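C-type diheme-containing protein (Kuenenia stuttgartiensis, PDB 6H5L) carries two covalently bound c-type hemes and probably transfers electrons within a hydroxylamine oxidoreductase-like reductase complex of an anammox bacterium. Local coordinates at residues Tyr71-Pro74 with Asn75-Met78; Phe167-Thr171 with Gly172-Gly176; Asp182-Leu185 with Arg186-Gly190. All blocks are in the same frame, centred on the assembly; numbering follows the deposited sequence.

Contact 1. Residues Tyr71-Pro74 with Asn75-Met78. With HEC (heme c), chain L.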
loop_
_atom_site.group_PDB
_atom_site.type_symbol
_atom_site.label_atom_id
_atom_site.label_comp_id
_atom_site.label_asym_id
_atom_site.label_seq_id
_atom_site.Cartn_x
_atom_site.Cartn_y
_atom_site.Cartn_z
ATOM N N TYR B 71 4.400 46.678 -5.950
ATOM C CA TYR B 71 4.039 45.271 -5.818
ATOM C C TYR B 71 5.059 44.349 -6.473
ATOM O O TYR B 71 5.246 43.216 -6.015
ATOM C CB TYR B 71 2.653 45.036 -6.417
ATOM C CG TYR B 71 2.092 43.651 -6.205
ATOM C CD1 TYR B 71 1.352 43.348 -5.071
ATOM C CD2 TYR B 71 2.282 42.651 -7.151
ATOM C CE1 TYR B 71 0.827 42.088 -4.878
ATOM C CE2 TYR B 71 1.760 41.386 -6.967
ATOM C CZ TYR B 71 1.033 41.111 -5.827
ATOM O OH TYR B 71 0.505 39.856 -5.627
ATOM N N GLY B 72 5.724 44.808 -7.530
ATOM C CA GLY B 72 6.616 43.958 -8.286
ATOM C C GLY B 72 5.857 43.115 -9.292
ATOM O O GLY B 72 4.632 43.181 -9.421
ATOM N N VAL B 73 6.612 42.305 -10.024
ATOM C CA VAL B 73 6.025 41.414 -11.021
ATOM C C VAL B 73 6.454 39.983 -10.717
ATOM O O VAL B 73 7.619 39.626 -10.948
ATOM C CB VAL B 73 6.423 41.822 -12.448
ATOM C CG1 VAL B 73 5.808 40.865 -13.457
ATOM C CG2 VAL B 73 5.985 43.248 -12.732
ATOM N N PRO B 74 5.564 39.144 -10.192
ATOM C CA PRO B 74 5.918 37.739 -9.967
ATOM C C PRO B 74 6.309 37.044 -11.263
ATOM O O PRO B 74 6.030 37.520 -12.367
ATOM C CB PRO B 74 4.637 37.139 -9.376
ATOM C CG PRO B 74 3.930 38.303 -8.762
ATOM C CD PRO B 74 4.233 39.474 -9.654
ATOM N N ASN B 75 6.970 35.895 -11.108
ATOM C CA ASN B 75 7.512 35.124 -12.229
ATOM C C ASN B 75 8.536 35.932 -13.021
ATOM O O ASN B 75 8.651 35.785 -14.241
ATOM C CB ASN B 75 6.400 34.615 -13.151
ATOM C CG ASN B 75 5.354 33.805 -12.411
ATOM O OD1 ASN B 75 5.675 32.860 -11.689
ATOM N ND2 ASN B 75 4.090 34.180 -12.577
ATOM N N SER B 76 9.282 36.790 -12.329
ATOM C CA SER B 76 10.323 37.604 -12.943
ATOM C C SER B 76 11.209 38.152 -11.835
ATOM O O SER B 76 10.897 38.038 -10.647
ATOM C CB SER B 76 9.736 38.741 -13.782
ATOM O OG SER B 76 9.220 39.770 -12.953
ATOM N N THR B 77 12.320 38.762 -12.242
ATOM C CA THR B 77 13.246 39.377 -11.299
ATOM C C THR B 77 12.760 40.727 -10.788
ATOM O O THR B 77 13.495 41.390 -10.047
ATOM C CB THR B 77 14.623 39.541 -11.951
ATOM O OG1 THR B 77 14.504 40.366 -13.113
ATOM C CG2 THR B 77 15.180 38.186 -12.355
ATOM N N MET B 78 11.547 41.142 -11.151
ATOM C CA MET B 78 10.987 42.425 -10.730
ATOM C C MET B 78 10.445 42.273 -9.313
ATOM O O MET B 78 9.287 41.909 -9.097
ATOM C CB MET B 78 9.905 42.881 -11.704
ATOM C CG MET B 78 9.177 44.166 -11.315
ATOM S SD MET B 78 10.005 45.684 -11.821
ATOM C CE MET B 78 11.194 45.875 -10.508
HETATM FE FE HEC L . 11.610 46.484 -13.265
HETATM C CHA HEC L . 9.132 45.271 -15.297
HETATM C CHB HEC L . 9.790 49.386 -12.828
HETATM C CHC HEC L . 14.103 47.772 -11.265
HETATM C CHD HEC L . 13.507 43.658 -13.772
HETATM N NA HEC L . 9.800 47.198 -13.933
HETATM C C1A HEC L . 8.937 46.529 -14.773
HETATM C C2A HEC L . 7.773 47.358 -15.016
HETATM C C3A HEC L . 7.957 48.511 -14.331
HETATM C C4A HEC L . 9.232 48.419 -13.640
HETATM C CMA HEC L . 7.050 49.759 -14.222
HETATM C CAA HEC L . 6.634 46.847 -15.948
HETATM C CBA HEC L . 5.279 47.553 -15.927
HETATM C CGA HEC L . 4.378 46.912 -16.953
HETATM O O1A HEC L . 4.902 46.257 -17.892
HETATM O O2A HEC L . 3.135 47.058 -16.833
HETATM N NB HEC L . 11.900 48.253 -12.253
HETATM C C1B HEC L . 11.007 49.306 -12.181
HETATM C C2B HEC L . 11.573 50.309 -11.298
HETATM C C3B HEC L . 12.763 49.866 -10.873
HETATM C C4B HEC L . 12.990 48.563 -11.462
HETATM C CMB HEC L . 10.913 51.658 -10.943
HETATM C CAB HEC L . 13.743 50.581 -9.915
HETATM C CBB HEC L . 13.170 50.632 -8.481
HETATM N NC HEC L . 13.458 45.841 -12.640
HETATM C C1C HEC L . 14.324 46.524 -11.808
HETATM C C2C HEC L . 15.433 45.647 -11.494
HETATM C C3C HEC L . 15.333 44.576 -12.293
HETATM C C4C HEC L . 14.046 44.633 -12.961
HETATM C CMC HEC L . 16.704 46.099 -10.742
HETATM C CAC HEC L . 16.327 43.394 -12.383
HETATM C CBC HEC L . 16.343 42.608 -11.055
HETATM N ND HEC L . 11.361 44.737 -14.364
HETATM C C1D HEC L . 12.288 43.697 -14.418
HETATM C C2D HEC L . 11.759 42.653 -15.267
HETATM C C3D HEC L . 10.392 43.164 -15.741
HETATM C C4D HEC L . 10.232 44.461 -15.130
HETATM C CMD HEC L . 12.433 41.311 -15.621
HETATM C CAD HEC L . 9.385 42.458 -16.672
HETATM C CBD HEC L . 8.585 41.437 -15.874
HETATM C CGD HEC L . 7.638 40.709 -16.790
HETATM O O1D HEC L . 6.838 41.381 -17.491
HETATM O O2D HEC L . 7.678 39.452 -16.811
#

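Contact 2. Residues Phe167-Thr171 with Gly172-Gly176. With HEC (heme c), chain K.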
loop_
_atom_site.group_PDB
_atom_site.type_symbol
_atom_site.label_atom_id
_atom_site.label_comp_id
_atom_site.label_asym_id
_atom_site.label_seq_id
_atom_site.Cartn_x
_atom_site.Cartn_y
_atom_site.Cartn_z
ATOM N N PHE B 167 3.533 31.754 -19.119
ATOM C CA PHE B 167 3.960 31.005 -17.950
ATOM C C PHE B 167 2.804 30.183 -17.386
ATOM O O PHE B 167 1.625 30.500 -17.572
ATOM C CB PHE B 167 4.506 31.949 -16.876
ATOM C CG PHE B 167 3.473 32.882 -16.304
ATOM C CD1 PHE B 167 3.228 34.112 -16.892
ATOM C CD2 PHE B 167 2.750 32.530 -15.174
ATOM C CE1 PHE B 167 2.278 34.970 -16.368
ATOM C CE2 PHE B 167 1.798 33.384 -14.647
ATOM C CZ PHE B 167 1.563 34.606 -15.243
ATOM N N ASP B 168 3.161 29.109 -16.692
ATOM C CA ASP B 168 2.184 28.290 -15.984
ATOM C C ASP B 168 1.583 29.109 -14.847
ATOM O O ASP B 168 2.275 29.428 -13.875
ATOM C CB ASP B 168 2.858 27.026 -15.458
ATOM C CG ASP B 168 1.906 26.130 -14.692
ATOM O OD1 ASP B 168 0.678 26.292 -14.847
ATOM O OD2 ASP B 168 2.388 25.265 -13.932
ATOM N N PHE B 169 0.300 29.453 -14.959
ATOM C CA PHE B 169 -0.359 30.243 -13.927
ATOM C C PHE B 169 -1.145 29.396 -12.935
ATOM O O PHE B 169 -1.814 29.958 -12.061
ATOM C CB PHE B 169 -1.273 31.312 -14.555
ATOM C CG PHE B 169 -2.419 30.766 -15.376
ATOM C CD1 PHE B 169 -3.526 30.189 -14.767
ATOM C CD2 PHE B 169 -2.411 30.884 -16.756
ATOM C CE1 PHE B 169 -4.580 29.705 -15.520
ATOM C CE2 PHE B 169 -3.465 30.406 -17.515
ATOM C CZ PHE B 169 -4.551 29.817 -16.896
ATOM N N THR B 170 -1.082 28.067 -13.040
ATOM C CA THR B 170 -1.729 27.218 -12.045
ATOM C C THR B 170 -1.098 27.360 -10.666
ATOM O O THR B 170 -1.701 26.921 -9.680
ATOM C CB THR B 170 -1.691 25.751 -12.482
ATOM O OG1 THR B 170 -0.331 25.297 -12.527
ATOM C CG2 THR B 170 -2.323 25.588 -13.857
ATOM N N THR B 171 0.095 27.953 -10.577
ATOM C CA THR B 171 0.690 28.259 -9.282
ATOM C C THR B 171 -0.039 29.390 -8.572
ATOM O O THR B 171 0.099 29.531 -7.352
ATOM C CB THR B 171 2.163 28.630 -9.451
ATOM O OG1 THR B 171 2.265 29.844 -10.206
ATOM C CG2 THR B 171 2.911 27.524 -10.179
ATOM N N GLY B 172 -0.803 30.198 -9.305
ATOM C CA GLY B 172 -1.504 31.323 -8.731
ATOM C C GLY B 172 -0.703 32.600 -8.631
ATOM O O GLY B 172 -1.224 33.597 -8.115
ATOM N N LYS B 173 0.543 32.608 -9.105
ATOM C CA LYS B 173 1.378 33.809 -9.067
ATOM C C LYS B 173 1.240 34.535 -10.402
ATOM O O LYS B 173 2.077 34.427 -11.300
ATOM C CB LYS B 173 2.828 33.450 -8.758
ATOM C CG LYS B 173 3.025 32.785 -7.405
ATOM C CD LYS B 173 4.422 33.034 -6.846
ATOM C CE LYS B 173 4.602 34.486 -6.426
ATOM N NZ LYS B 173 5.819 34.671 -5.585
ATOM N N PHE B 174 0.149 35.287 -10.526
ATOM C CA PHE B 174 -0.073 36.106 -11.705
ATOM C C PHE B 174 0.811 37.346 -11.653
ATOM O O PHE B 174 1.098 37.887 -10.581
ATOM C CB PHE B 174 -1.544 36.509 -11.810
ATOM C CG PHE B 174 -2.492 35.343 -11.812
ATOM C CD1 PHE B 174 -2.797 34.680 -12.989
ATOM C CD2 PHE B 174 -3.075 34.906 -10.635
ATOM C CE1 PHE B 174 -3.670 33.606 -12.992
ATOM C CE2 PHE B 174 -3.949 33.833 -10.630
ATOM C CZ PHE B 174 -4.247 33.182 -11.810
ATOM N N LYS B 175 1.248 37.792 -12.832
ATOM C CA LYS B 175 2.205 38.892 -12.899
ATOM C C LYS B 175 1.580 40.207 -12.451
ATOM O O LYS B 175 2.247 41.031 -11.812
ATOM C CB LYS B 175 2.764 39.012 -14.315
ATOM C CG LYS B 175 3.659 37.855 -14.726
ATOM C CD LYS B 175 4.511 38.213 -15.930
ATOM C CE LYS B 175 5.454 37.078 -16.290
ATOM N NZ LYS B 175 6.414 37.483 -17.352
ATOM N N GLY B 176 0.307 40.425 -12.769
ATOM C CA GLY B 176 -0.385 41.630 -12.369
ATOM C C GLY B 176 -1.035 41.589 -11.005
ATOM O O GLY B 176 -1.584 42.603 -10.561
HETATM FE FE HEC K . -3.525 34.748 -22.106
HETATM C CHA HEC K . -1.301 36.301 -20.002
HETATM C CHB HEC K . -5.678 34.289 -19.466
HETATM C CHC HEC K . -5.910 33.521 -24.250
HETATM C CHD HEC K . -1.162 34.500 -24.565
HETATM N NA HEC K . -3.519 35.263 -20.107
HETATM C C1A HEC K . -2.444 35.794 -19.423
HETATM C C2A HEC K . -2.736 35.729 -18.003
HETATM C C3A HEC K . -3.944 35.169 -17.856
HETATM C C4A HEC K . -4.461 34.867 -19.176
HETATM C CMA HEC K . -4.674 34.892 -16.522
HETATM C CAA HEC K . -1.804 36.213 -16.867
HETATM C CBA HEC K . -2.294 37.548 -16.311
HETATM C CGA HEC K . -1.349 38.022 -15.237
HETATM O O1A HEC K . -0.283 37.381 -15.049
HETATM O O2A HEC K . -1.658 39.043 -14.570
HETATM N NB HEC K . -5.419 33.960 -21.889
HETATM C C1B HEC K . -6.167 34.028 -20.729
HETATM C C2B HEC K . -7.554 33.790 -21.071
HETATM C C3B HEC K . -7.624 33.573 -22.394
HETATM C C4B HEC K . -6.280 33.679 -22.932
HETATM C CMB HEC K . -8.708 33.768 -20.044
HETATM C CAB HEC K . -8.882 33.259 -23.239
HETATM C CBB HEC K . -9.928 34.395 -23.191
HETATM N NC HEC K . -3.526 34.085 -24.035
HETATM C C1C HEC K . -4.639 33.693 -24.758
HETATM C C2C HEC K . -4.265 33.629 -26.157
HETATM C C3C HEC K . -2.933 33.768 -26.224
HETATM C C4C HEC K . -2.453 34.147 -24.903
HETATM C CMC HEC K . -5.178 33.057 -27.269
HETATM C CAC HEC K . -2.064 33.691 -27.503
HETATM C CBC HEC K . -2.395 34.860 -28.456
HETATM N ND HEC K . -1.523 35.301 -22.252
HETATM C C1D HEC K . -0.757 35.132 -23.404
HETATM C C2D HEC K . 0.541 35.729 -23.179
HETATM C C3D HEC K . 0.499 36.294 -21.751
HETATM C C4D HEC K . -0.822 35.979 -21.256
HETATM C CMD HEC K . 1.721 35.788 -24.171
HETATM C CAD HEC K . 1.624 37.039 -20.999
HETATM C CBD HEC K . 2.591 36.029 -20.389
HETATM C CGD HEC K . 3.768 36.744 -19.778
HETATM O O1D HEC K . 3.718 37.996 -19.652
HETATM O O2D HEC K . 4.762 36.060 -19.417
#

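Contact 3. Residues Asp182-Leu185 with Arg186-Gly190. With HEC (heme c), chain K.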
loop_
_atom_site.group_PDB
_atom_site.type_symbol
_atom_site.label_atom_id
_atom_site.label_comp_id
_atom_site.label_asym_id
_atom_site.label_seq_id
_atom_site.Cartn_x
_atom_site.Cartn_y
_atom_site.Cartn_z
ATOM N N ASP B 182 -7.793 41.693 -9.836
ATOM C CA ASP B 182 -6.615 41.831 -10.687
ATOM C C ASP B 182 -6.772 41.033 -11.975
ATOM O O ASP B 182 -6.495 41.539 -13.070
ATOM C CB ASP B 182 -5.366 41.383 -9.924
ATOM C CG ASP B 182 -5.051 42.279 -8.744
ATOM O OD1 ASP B 182 -5.640 43.377 -8.656
ATOM O OD2 ASP B 182 -4.220 41.882 -7.901
ATOM N N VAL B 183 -7.221 39.782 -11.864
ATOM C CA VAL B 183 -7.391 38.947 -13.049
ATOM C C VAL B 183 -8.510 39.491 -13.929
ATOM O O VAL B 183 -8.409 39.480 -15.162
ATOM C CB VAL B 183 -7.640 37.484 -12.639
ATOM C CG1 VAL B 183 -7.954 36.632 -13.858
ATOM C CG2 VAL B 183 -6.430 36.932 -11.904
ATOM N N TYR B 184 -9.592 39.975 -13.314
ATOM C CA TYR B 184 -10.656 40.607 -14.087
ATOM C C TYR B 184 -10.145 41.843 -14.816
ATOM O O TYR B 184 -10.566 42.126 -15.945
ATOM C CB TYR B 184 -11.828 40.968 -13.172
ATOM C CG TYR B 184 -12.872 41.852 -13.823
ATOM C CD1 TYR B 184 -13.890 41.307 -14.594
ATOM C CD2 TYR B 184 -12.840 43.233 -13.660
ATOM C CE1 TYR B 184 -14.845 42.111 -15.189
ATOM C CE2 TYR B 184 -13.789 44.044 -14.252
ATOM C CZ TYR B 184 -14.789 43.478 -15.015
ATOM O OH TYR B 184 -15.738 44.279 -15.606
ATOM N N LEU B 185 -9.245 42.597 -14.181
ATOM C CA LEU B 185 -8.679 43.779 -14.826
ATOM C C LEU B 185 -7.898 43.405 -16.078
ATOM O O LEU B 185 -7.999 44.086 -17.106
ATOM C CB LEU B 185 -7.783 44.535 -13.844
ATOM C CG LEU B 185 -8.452 45.611 -12.986
ATOM C CD1 LEU B 185 -7.486 46.127 -11.933
ATOM C CD2 LEU B 185 -8.953 46.752 -13.859
ATOM N N ARG B 186 -7.111 42.326 -16.011
ATOM C CA ARG B 186 -6.320 41.907 -17.164
ATOM C C ARG B 186 -7.210 41.588 -18.359
ATOM O O ARG B 186 -6.899 41.970 -19.494
ATOM C CB ARG B 186 -5.462 40.694 -16.801
ATOM C CG ARG B 186 -4.555 40.889 -15.594
ATOM C CD ARG B 186 -3.415 41.860 -15.870
ATOM N NE ARG B 186 -3.795 43.250 -15.639
ATOM C CZ ARG B 186 -3.784 43.835 -14.446
ATOM N NH1 ARG B 186 -3.418 43.148 -13.371
ATOM N NH2 ARG B 186 -4.142 45.106 -14.327
ATOM N N PHE B 187 -8.323 40.890 -18.124
ATOM C CA PHE B 187 -9.233 40.552 -19.212
ATOM C C PHE B 187 -9.995 41.767 -19.719
ATOM O O PHE B 187 -10.458 41.759 -20.865
ATOM C CB PHE B 187 -10.223 39.474 -18.763
ATOM C CG PHE B 187 -9.570 38.213 -18.256
ATOM C CD1 PHE B 187 -8.273 37.887 -18.618
ATOM C CD2 PHE B 187 -10.263 37.353 -17.422
ATOM C CE1 PHE B 187 -7.678 36.731 -18.149
ATOM C CE2 PHE B 187 -9.675 36.194 -16.954
ATOM C CZ PHE B 187 -8.380 35.884 -17.316
ATOM N N THR B 188 -10.131 42.807 -18.897
ATOM C CA THR B 188 -10.840 44.017 -19.289
ATOM C C THR B 188 -9.928 45.056 -19.929
ATOM O O THR B 188 -10.411 45.907 -20.685
ATOM C CB THR B 188 -11.542 44.625 -18.067
ATOM O OG1 THR B 188 -12.225 43.591 -17.348
ATOM C CG2 THR B 188 -12.557 45.680 -18.490
ATOM N N THR B 189 -8.624 44.993 -19.669
ATOM C CA THR B 189 -7.685 45.977 -20.190
ATOM C C THR B 189 -6.757 45.442 -21.266
ATOM O O THR B 189 -6.332 46.209 -22.131
ATOM C CB THR B 189 -6.827 46.549 -19.056
ATOM O OG1 THR B 189 -6.102 45.487 -18.424
ATOM C CG2 THR B 189 -7.701 47.244 -18.029
ATOM N N GLY B 190 -6.430 44.158 -21.237
ATOM C CA GLY B 190 -5.436 43.618 -22.137
ATOM C C GLY B 190 -4.027 43.989 -21.711
ATOM O O GLY B 190 -3.792 44.949 -20.979
HETATM FE FE HEC K . -3.525 34.748 -22.106
HETATM C CHA HEC K . -1.301 36.301 -20.002
HETATM C CHB HEC K . -5.678 34.289 -19.466
HETATM C CHC HEC K . -5.910 33.521 -24.250
HETATM C CHD HEC K . -1.162 34.500 -24.565
HETATM N NA HEC K . -3.519 35.263 -20.107
HETATM C C1A HEC K . -2.444 35.794 -19.423
HETATM C C2A HEC K . -2.736 35.729 -18.003
HETATM C C3A HEC K . -3.944 35.169 -17.856
HETATM C C4A HEC K . -4.461 34.867 -19.176
HETATM C CMA HEC K . -4.674 34.892 -16.522
HETATM C CAA HEC K . -1.804 36.213 -16.867
HETATM C CBA HEC K . -2.294 37.548 -16.311
HETATM C CGA HEC K . -1.349 38.022 -15.237
HETATM O O1A HEC K . -0.283 37.381 -15.049
HETATM O O2A HEC K . -1.658 39.043 -14.570
HETATM N NB HEC K . -5.419 33.960 -21.889
HETATM C C1B HEC K . -6.167 34.028 -20.729
HETATM C C2B HEC K . -7.554 33.790 -21.071
HETATM C C3B HEC K . -7.624 33.573 -22.394
HETATM C C4B HEC K . -6.280 33.679 -22.932
HETATM C CMB HEC K . -8.708 33.768 -20.044
HETATM C CAB HEC K . -8.882 33.259 -23.239
HETATM C CBB HEC K . -9.928 34.395 -23.191
HETATM N NC HEC K . -3.526 34.085 -24.035
HETATM C C1C HEC K . -4.639 33.693 -24.758
HETATM C C2C HEC K . -4.265 33.629 -26.157
HETATM C C3C HEC K . -2.933 33.768 -26.224
HETATM C C4C HEC K . -2.453 34.147 -24.903
HETATM C CMC HEC K . -5.178 33.057 -27.269
HETATM C CAC HEC K . -2.064 33.691 -27.503
HETATM C CBC HEC K . -2.395 34.860 -28.456
HETATM N ND HEC K . -1.523 35.301 -22.252
HETATM C C1D HEC K . -0.757 35.132 -23.404
HETATM C C2D HEC K . 0.541 35.729 -23.179
HETATM C C3D HEC K . 0.499 36.294 -21.751
HETATM C C4D HEC K . -0.822 35.979 -21.256
HETATM C CMD HEC K . 1.721 35.788 -24.171
HETATM C CAD HEC K . 1.624 37.039 -20.999
HETATM C CBD HEC K . 2.591 36.029 -20.389
HETATM C CGD HEC K . 3.768 36.744 -19.778
HETATM O O1D HEC K . 3.718 37.996 -19.652
HETATM O O2D HEC K . 4.762 36.060 -19.417
#

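Contact 1. Residues Tyr71-Pro74 with Asn75-Met78
The first torsions of Val73 and Met78 point Val73 CG2 and Met78 CG at each other. In Val73, CG1 stands anti to the backbone N (chi1 179°), which leaves CG2 beside that N; in Met78, CG is likewise anti to its N (chi1 176°) and lies beside its own carbonyl carbon. The two side chains cross obliquely, with Val73 CG2 3.6 Å from Met78 CG. Beyond CG the methionine bends at chi2, which brings Met78 SD to the heme iron, FE, 2.3 Å away; His23 supplies the second axial ligand. The backbone holds the start of this side chain in place: Val73 N donates to Met78 O over 2.9 Å, fairly straight at 159°. Ser76 OG bridges the same turn, giving its proton to Val73 O at 2.6 Å and accepting from Met78 N at 3.2 Å, the latter closing an ST turn. Val73 CG1 also packs on a heme propionate carbon, CBD, 3.7 Å away. The loop starts where Gly72, with positive phi, leaves helix 62-71. The case illustrates how a loop without regular structure can present a metal ligand through a few internal bonds. Histidine-methionine ligation is a classic cytochrome c arrangement, and the neutral thioether would be expected to favour the reduced iron.

Contact 2. Residues Phe167-Thr171 with Gly172-Gly176
Phe167 and Lys175 run antiparallel alongside each other, ring beside aliphatic chain, with Phe167 CE1 3.6 Å from Lys175 CG. This is the tight, heme-facing part of the contact. Lys175 is extended beyond CG, so the chain passes the phenyl ring and carries NZ to a propionate oxygen of the heme bound by this half of the protein, O2D, at 3.0 Å; the same ammonium also bonds to O2D of the other heme. The backbone takes the second propionate with one N-H for each oxygen. Lys175 N donates to heme O1A at 2.7 Å. Gly176 N donates to heme O2A at 3.0 Å. The edge of the Phe167 ring is turned to O1A, in the ring plane. A buried lysine shared between two carboxylates would probably stay charged and offset their negative charge. Deeper in, the Phe169 and Phe174 rings lie 27° from parallel with a large offset, their centroids 5.9 Å apart, so there is little face-to-face stacking; the closer touch is from Phe169 CB to Phe174 CE1, at 3.7 Å. Thr171 and Lys173, by contrast, lie on the solvent side, and the hydrogen bond between them, Lys173 N to Thr171 OG1, is weak. A type I turn from Phe169 to Gly172, closed by Gly172 N to Phe169 O at 2.9 Å, carries the chain from the packed side to the exposed one; overlapping its start is an Asx turn in which Asp168 OD1 accepts from both N and OG1 of Thr170. The loop runs between helices 139-142 and 180-189 in a chain without strands: Phe169 lies against the axial ligand His142 of helix 139-142, and Thr170 bonds through its backbone to Gln220, just beyond helix 205-217.

Contact 3. Residues Asp182-Leu185 with Arg186-Gly190
Thr188 sets its hydroxyl squarely on the Tyr184 ring: OG1 stands 3.4 Å above the ring plane, over its centre. That placement follows from a torsion that turns OG1 beside the backbone N (chi1 -46°), from where it donates to Tyr184 O at 2.6 Å; the proton goes to the carbonyl, while the oxygen rests over the ring. Arg208, on helix 205-217, bonds to this hydroxyl and to Tyr184 OH. A second face is met two residues earlier along the helix. Arg186, bent at its second and third torsions, folds back until Asp182 O lies off-centre over one face of the guanidinium, and its CD approaches heme propionate O2A at 3.6 Å. Val183 and Phe187 run alongside one another in the same direction, with Val183 CG1 3.6 Å from Phe187 CZ and Val183 O over one ring face. The edge of the Phe187 ring points in plane at heme C4A, and Phe187 CE1 also comes within 3.4 Å of heme CHB. Where helix 180-189 ends, Leu185 O receives two bonds from Thr189, OG1 at 2.7 Å and N at 2.8 Å, before Gly190 leaves the helix with positive phi. Chemically, the threonine hydroxyls satisfy carbonyls of the last turn, while the cationic Arg186, although its contact with O2A is through CD, would probably still ease the negative charge of that propionate.

The three contacts border two hemes, and FE of HEC (chain L) lies 21.1 Å from FE of HEC (chain K). Contact 1 supplies an axial ligand to the first; contacts 2 and 3 both touch the second, where contact 2 holds the propionates and contact 3 covers part of the ring rim. Contact 2 is the middle member. It touches contact 1, with Pro74 CD 3.3 Å from Lys175 O, and it meets contact 3 where Phe174 CD2 approaches Val183 CG2 at 4.1 Å. Contacts 1 and 3 do not touch: their centres are about 18 Å apart. Through Lys175, contact 2 also reaches the heme of contact 1.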